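Local coordinates for sulfur oxidation protein soxB (Thermus thermophilus, PDB 2WDD) that hydrolyses sulfur-sulfur bonds as the dimanganese thiosulfohydrolase of the Sox sulfur oxidation pathway, releasing sulfate from cysteine S-thiosulfonate, at residues A[258-263]-A[280-285]. Numbering follows the deposited sequence.
Sequences VVLLSH and DLILSG. With MN (manganese (II) ion), chain H.
With chi1 of Asp280 at -56°, CG lies beside its own backbone N and opposite the carbonyl carbon, and the carboxylate is brought up near the N-terminal end of the neighbouring strand, at Val258; in the modelled conformer of Val259, chi1 of 179° sets CG1 anti to the backbone N, where it faces Leu281 and Leu283. OD2 of Asp280 accepts the N-H of Val258, N to OD2 2.8 Å, on its anti side and 20° out of the carboxylate plane, and also forms a salt bridge with Arg251. Val258 O takes two donors, Asp280 N at 2.9 Å and Leu281 N at a longer 3.3 Å. Replacing Asp280 by an alanine is likely to leave Val258 N without this acceptor and the guanidinium of Arg251 without this counter-charge. From here the parallel pairing runs regularly: Leu260 N to Leu281 O, Leu283 N to Leu260 O, Ser262 N to Leu283 O, and finally Gly285 N to Ser262 O. These are neighbouring strands of a beta-alpha-beta unit, connected through helix 266-273, within one of the two central sheets of the metallophosphatase-like domain. On the face turned to strand 29-34 of the other sheet, this Val259 conformer lies side by side with Leu281, CG1 to CD2 4.0 Å, and the Leu283 side chain runs across it, CD1 3.9 Å from Val259 CG1. On the reverse face, CG2 of Ile282 rests 3.9 Å from Ser262 CB. Ser262 OG is hydrogen-bonded to OD1 of Asp269 in the connecting helix. Just past the strand end, NE2 of His263 binds a manganese ion at 2.2 Å, a site completed by Asp132, His163, His286 and a water. His263 ND1 is hydrogen-bonded to Gly130 O, and with the metal bond at NE2 this sets the ring's orientation, Gly285 C sitting over one face.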
loop_
_atom_site.group_PDB
_atom_site.type_symbol
_atom_site.label_atom_id
_atom_site.label_comp_id
_atom_site.label_asym_id
_atom_site.label_seq_id
_atom_site.Cartn_x
_atom_site.Cartn_y
_atom_site.Cartn_z
ATOM N N VAL A 258 -16.146 -1.302 19.535
ATOM C CA VAL A 258 -14.704 -1.171 19.377
ATOM C C VAL A 258 -14.292 -1.311 17.916
ATOM O O VAL A 258 -14.627 -2.293 17.262
ATOM C CB VAL A 258 -13.964 -2.199 20.264
ATOM C CG1 VAL A 258 -12.448 -2.175 19.989
ATOM C CG2 VAL A 258 -14.250 -1.932 21.744
ATOM N N VAL A 259 -13.572 -0.314 17.421
ATOM C CA VAL A 259 -13.076 -0.307 16.049
ATOM C C VAL A 259 -11.555 -0.374 16.112
ATOM O O VAL A 259 -10.942 0.427 16.815
ATOM C CB VAL A 259 -13.497 0.989 15.318
ATOM C CG1 VAL A 259 -12.954 1.008 13.875
ATOM C CG2 VAL A 259 -15.014 1.166 15.350
ATOM N N LEU A 260 -10.952 -1.302 15.371
ATOM C CA LEU A 260 -9.493 -1.382 15.315
ATOM C C LEU A 260 -9.032 -0.715 14.016
ATOM O O LEU A 260 -9.385 -1.176 12.945
ATOM C CB LEU A 260 -9.005 -2.839 15.337
ATOM C CG LEU A 260 -7.480 -3.010 15.212
ATOM C CD1 LEU A 260 -6.790 -2.493 16.481
ATOM C CD2 LEU A 260 -7.113 -4.457 14.966
ATOM N N LEU A 261 -8.289 0.389 14.126
ATOM C CA LEU A 261 -7.711 1.101 12.977
ATOM C C LEU A 261 -6.353 0.426 12.826
ATOM O O LEU A 261 -5.454 0.631 13.642
ATOM C CB LEU A 261 -7.510 2.583 13.323
ATOM C CG LEU A 261 -6.903 3.509 12.266
ATOM C CD1 LEU A 261 -7.714 3.492 10.975
ATOM C CD2 LEU A 261 -6.829 4.918 12.829
ATOM N N SER A 262 -6.263 -0.478 11.857
ATOM C CA SER A 262 -5.120 -1.368 11.728
ATOM C C SER A 262 -4.186 -1.164 10.551
ATOM O O SER A 262 -4.616 -0.854 9.432
ATOM C CB SER A 262 -5.670 -2.792 11.593
ATOM O OG SER A 262 -4.640 -3.760 11.627
ATOM N N HIS A 263 -2.907 -1.436 10.800
ATOM C CA HIS A 263 -1.921 -1.486 9.731
ATOM C C HIS A 263 -1.208 -2.838 9.815
ATOM O O HIS A 263 -0.026 -2.937 9.507
ATOM C CB HIS A 263 -0.921 -0.329 9.728
ATOM C CG HIS A 263 -0.356 -0.058 8.369
ATOM N ND1 HIS A 263 -0.824 0.953 7.554
ATOM C CD2 HIS A 263 0.566 -0.735 7.640
ATOM C CE1 HIS A 263 -0.200 0.896 6.389
ATOM N NE2 HIS A 263 0.649 -0.114 6.416
ATOM N N ASP A 280 -15.361 -5.127 17.033
ATOM C CA ASP A 280 -16.568 -5.099 16.218
ATOM C C ASP A 280 -16.316 -4.782 14.755
ATOM O O ASP A 280 -17.011 -5.280 13.874
ATOM C CB ASP A 280 -17.580 -4.125 16.809
ATOM C CG ASP A 280 -17.917 -4.457 18.250
ATOM O OD1 ASP A 280 -18.251 -5.635 18.519
ATOM O OD2 ASP A 280 -17.731 -3.578 19.122
ATOM N N LEU A 281 -15.317 -3.948 14.502
ATOM C CA LEU A 281 -15.001 -3.544 13.150
ATOM C C LEU A 281 -13.499 -3.340 13.066
ATOM O O LEU A 281 -12.893 -2.828 14.008
ATOM C CB LEU A 281 -15.686 -2.210 12.849
ATOM C CG LEU A 281 -15.321 -1.482 11.549
ATOM C CD1 LEU A 281 -15.779 -2.306 10.349
ATOM C CD2 LEU A 281 -15.938 -0.073 11.508
ATOM N N ILE A 282 -12.912 -3.730 11.939
ATOM C CA ILE A 282 -11.485 -3.502 11.682
ATOM C C ILE A 282 -11.413 -2.716 10.380
ATOM O O ILE A 282 -12.021 -3.127 9.384
ATOM C CB ILE A 282 -10.652 -4.807 11.539
ATOM C CG1 ILE A 282 -10.657 -5.602 12.845
ATOM C CG2 ILE A 282 -9.187 -4.459 11.180
ATOM C CD1 ILE A 282 -10.078 -7.001 12.730
ATOM N N LEU A 283 -10.672 -1.607 10.402
ATOM C CA LEU A 283 -10.397 -0.770 9.234
ATOM C C LEU A 283 -8.971 -1.232 8.885
ATOM O O LEU A 283 -8.008 -0.924 9.599
ATOM C CB LEU A 283 -10.451 0.717 9.608
ATOM C CG LEU A 283 -11.853 1.152 10.080
ATOM C CD1 LEU A 283 -11.882 2.609 10.522
ATOM C CD2 LEU A 283 -12.923 0.869 8.993
ATOM N N SER A 284 -8.879 -2.037 7.827
ATOM C CA SER A 284 -7.635 -2.699 7.433
ATOM C C SER A 284 -6.804 -1.996 6.373
ATOM O O SER A 284 -7.181 -1.960 5.198
ATOM C CB SER A 284 -7.925 -4.125 6.928
ATOM O OG SER A 284 -8.470 -4.967 7.930
ATOM N N GLY A 285 -5.641 -1.502 6.780
ATOM C CA GLY A 285 -4.704 -0.878 5.863
ATOM C C GLY A 285 -3.619 -1.876 5.493
ATOM O O GLY A 285 -3.769 -3.075 5.692
HETATM MN MN MN H . 2.135 -0.727 4.969
HETATM O O HOH W 1 1.502 -0.986 2.969
#